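Local structure of PBP domain-containing protein (Vibrio parahaemolyticus, 3MUQ) at residues E5-L9 against I211-A216. The protein is of unknown function but belongs to the periplasmic-binding-protein superfamily and is made with a signal sequence, consistent with binding a ligand outside the cytoplasm. Residues are numbered along the deposited sequence; the frame is centred on the assembly and turned at random.
Sequences EHVRL and INYQGA
An N-capped helix start packs here against the first strand of a periplasmic-binding-protein fold: Asn212, the N-cap of helix 213-224, reaches the backbone of His6 at the outset of strand 6-12. Its amide does two jobs. On one branch, Asn212 ND2 donates to His6 O at 2.7 Å; the N-H...O angle of 165° makes the bond nearly straight, and His6 O lies almost in the amide plane, although the donor stands well above the carbonyl plane of His6. On the other, Asn212 OD1 accepts from Gly215 N at 3.0 Å, the capping bond of the helix. The first side-chain bond of Asn212 points toward the strand, and CG anti to the backbone N (chi1 -174°) sets ND2 against His6 O while OD1 still meets the first turn. Glu5 comes from the opposite direction and places OE1 2.7 Å from Asn212 ND2, its carboxylate turned 76° against the amide.

Next to these polar groups Val7 supplies an apolar patch. It crosses the Asn212 side chain at about a right angle, and Val7 CG2 sits 3.8 Å from Gly215 C, while CG1 lies 4.0 Å from Ala216 CA. Val7 and Ala216 both also touch Leu57 of the adjacent strand 57-60. Farther along, Arg8 NH2 approaches Ile211 CG2 obliquely at 4.1 Å; the Arg8 guanidinium is held by a salt bridge from NH1 to Asp56 and by NE bonded to Asp54 O.

Since both ends of the Asn212 amide are bonded, its rotation is probably fixed, coupling helix start to strand, and Asp56 adds a second link by joining Arg8 NH1 and Asn212 N.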
ATOM      1  N   GLU A   5     -20.385   1.467  18.126  1.00 38.03           N
ATOM      2  CA  GLU A   5     -19.450   2.592  18.164  1.00 41.33           C
ATOM      3  C   GLU A   5     -19.202   3.185  16.769  1.00 32.89           C
ATOM      4  O   GLU A   5     -18.820   2.483  15.826  1.00 29.57           O
ATOM      5  CB  GLU A   5     -18.152   2.173  18.840  1.00 54.25           C
ATOM      6  CG  GLU A   5     -17.889   2.943  20.108  1.00 58.11           C
ATOM      7  CD  GLU A   5     -17.680   4.391  19.807  1.00 58.86           C
ATOM      8  OE1 GLU A   5     -17.164   4.655  18.704  1.00 57.78           O
ATOM      9  OE2 GLU A   5     -18.025   5.250  20.648  1.00 57.11           O
ATOM     10  N   HIS A   6     -19.440   4.483  16.634  1.00 29.32           N
ATOM     11  CA  HIS A   6     -19.622   5.050  15.306  1.00 31.48           C
ATOM     12  C   HIS A   6     -18.460   5.903  14.821  1.00 29.35           C
ATOM     13  O   HIS A   6     -17.937   6.740  15.552  1.00 26.17           O
ATOM     14  CB  HIS A   6     -20.961   5.790  15.223  1.00 36.72           C
ATOM     15  CG  HIS A   6     -22.143   4.872  15.272  1.00 42.43           C
ATOM     16  ND1 HIS A   6     -22.745   4.369  14.134  1.00 40.83           N
ATOM     17  CD2 HIS A   6     -22.808   4.333  16.321  1.00 41.64           C
ATOM     18  CE1 HIS A   6     -23.741   3.574  14.483  1.00 36.13           C
ATOM     19  NE2 HIS A   6     -23.801   3.535  15.804  1.00 42.29           N
ATOM     20  N   VAL A   7     -18.042   5.638  13.588  1.00 20.50           N
ATOM     21  CA  VAL A   7     -16.927   6.338  12.983  1.00 17.37           C
ATOM     22  C   VAL A   7     -17.449   7.043  11.742  1.00 22.02           C
ATOM     23  O   VAL A   7     -18.030   6.414  10.872  1.00 22.98           O
ATOM     24  CB  VAL A   7     -15.812   5.355  12.560  1.00 14.84           C
ATOM     25  CG1 VAL A   7     -14.623   6.125  11.991  1.00 12.05           C
ATOM     26  CG2 VAL A   7     -15.385   4.469  13.747  1.00 13.20           C
ATOM     27  N   ARG A   8     -17.270   8.352  11.673  1.00 16.11           N
ATOM     28  CA  ARG A   8     -17.730   9.110  10.525  1.00 14.55           C
ATOM     29  C   ARG A   8     -16.560   9.386   9.585  1.00 15.27           C
ATOM     30  O   ARG A   8     -15.550   9.963   9.997  1.00 16.46           O
ATOM     31  CB  ARG A   8     -18.387  10.419  10.987  1.00 21.89           C
ATOM     32  CG  ARG A   8     -19.563  10.205  11.922  1.00 31.93           C
ATOM     33  CD  ARG A   8     -20.212  11.523  12.333  1.00 52.38           C
ATOM     34  NE  ARG A   8     -19.340  12.342  13.168  1.00 55.72           N
ATOM     35  CZ  ARG A   8     -18.592  11.867  14.157  1.00 50.37           C
ATOM     36  NH1 ARG A   8     -18.624  10.568  14.450  1.00 49.31           N
ATOM     37  NH2 ARG A   8     -17.810  12.693  14.851  1.00 35.86           N
ATOM     38  N   LEU A   9     -16.716   8.968   8.328  1.00 16.88           N
ATOM     39  CA  LEU A   9     -15.708   9.136   7.285  1.00 12.18           C
ATOM     40  C   LEU A   9     -16.206  10.098   6.223  1.00 18.57           C
ATOM     41  O   LEU A   9     -17.261   9.873   5.631  1.00 18.10           O
ATOM     42  CB  LEU A   9     -15.425   7.783   6.601  1.00 11.65           C
ATOM     43  CG  LEU A   9     -14.537   7.842   5.352  1.00 14.41           C
ATOM     44  CD1 LEU A   9     -13.098   8.303   5.711  1.00 12.01           C
ATOM     45  CD2 LEU A   9     -14.522   6.499   4.616  1.00 15.16           C
ATOM     46  N   ILE A 211     -14.152  14.277  18.902  1.00 33.02           N
ATOM     47  CA  ILE A 211     -14.318  13.289  17.831  1.00 33.86           C
ATOM     48  C   ILE A 211     -13.854  11.883  18.239  1.00 28.96           C
ATOM     49  O   ILE A 211     -13.161  11.696  19.248  1.00 24.62           O
ATOM     50  CB  ILE A 211     -13.706  13.726  16.447  1.00 31.04           C
ATOM     51  CG1 ILE A 211     -12.225  14.048  16.568  1.00 28.28           C
ATOM     52  CG2 ILE A 211     -14.487  14.893  15.830  1.00 27.03           C
ATOM     53  CD1 ILE A 211     -11.333  12.846  16.423  1.00 31.94           C
ATOM     54  N   ASN A 212     -14.248  10.900  17.439  1.00 21.86           N
ATOM     55  CA  ASN A 212     -13.958   9.516  17.747  1.00 23.82           C
ATOM     56  C   ASN A 212     -12.595   9.111  17.186  1.00 19.42           C
ATOM     57  O   ASN A 212     -12.499   8.424  16.168  1.00 18.41           O
ATOM     58  CB  ASN A 212     -15.071   8.613  17.220  1.00 17.99           C
ATOM     59  CG  ASN A 212     -14.892   7.165  17.645  1.00 23.27           C
ATOM     60  OD1 ASN A 212     -13.994   6.847  18.424  1.00 22.90           O
ATOM     61  ND2 ASN A 212     -15.755   6.282  17.136  1.00 18.22           N
ATOM     62  N   TYR A 213     -11.548   9.548  17.873  1.00 23.28           N
ATOM     63  CA  TYR A 213     -10.182   9.322  17.427  1.00 21.31           C
ATOM     64  C   TYR A 213      -9.817   7.844  17.527  1.00 25.69           C
ATOM     65  O   TYR A 213      -9.122   7.300  16.663  1.00 21.16           O
ATOM     66  CB  TYR A 213      -9.211  10.166  18.245  1.00 16.80           C
ATOM     67  CG  TYR A 213      -7.763   9.939  17.877  1.00 20.57           C
ATOM     68  CD1 TYR A 213      -7.211  10.555  16.770  1.00 24.02           C
ATOM     69  CD2 TYR A 213      -6.950   9.114  18.639  1.00 27.63           C
ATOM     70  CE1 TYR A 213      -5.894  10.355  16.425  1.00 25.32           C
ATOM     71  CE2 TYR A 213      -5.614   8.903  18.295  1.00 27.59           C
ATOM     72  CZ  TYR A 213      -5.099   9.531  17.191  1.00 27.98           C
ATOM     73  OH  TYR A 213      -3.780   9.347  16.835  1.00 35.74           O
ATOM     74  N   GLN A 214     -10.307   7.195  18.577  1.00 23.55           N
ATOM     75  CA  GLN A 214     -10.009   5.794  18.805  1.00 26.17           C
ATOM     76  C   GLN A 214     -10.543   4.949  17.663  1.00 20.39           C
ATOM     77  O   GLN A 214      -9.834   4.104  17.127  1.00 22.44           O
ATOM     78  CB  GLN A 214     -10.612   5.321  20.124  1.00 28.40           C
ATOM     79  CG  GLN A 214     -10.406   3.839  20.374  1.00 44.61           C
ATOM     80  CD  GLN A 214     -10.814   3.413  21.779  1.00 58.69           C
ATOM     81  OE1 GLN A 214     -11.840   3.855  22.303  1.00 55.11           O
ATOM     82  NE2 GLN A 214     -10.006   2.549  22.395  1.00 64.33           N
ATOM     83  N   GLY A 215     -11.800   5.173  17.300  1.00 17.71           N
ATOM     84  CA  GLY A 215     -12.399   4.448  16.200  1.00 19.49           C
ATOM     85  C   GLY A 215     -11.764   4.796  14.863  1.00 16.18           C
ATOM     86  O   GLY A 215     -11.551   3.918  14.021  1.00 17.16           O
ATOM     87  N   ALA A 216     -11.472   6.077  14.656  1.00 17.18           N
ATOM     88  CA  ALA A 216     -10.852   6.524  13.404  1.00 13.81           C
ATOM     89  C   ALA A 216      -9.445   5.944  13.249  1.00 11.99           C
ATOM     90  O   ALA A 216      -9.057   5.467  12.175  1.00 11.26           O
ATOM     91  CB  ALA A 216     -10.817   8.072  13.332  1.00 14.13           C
TER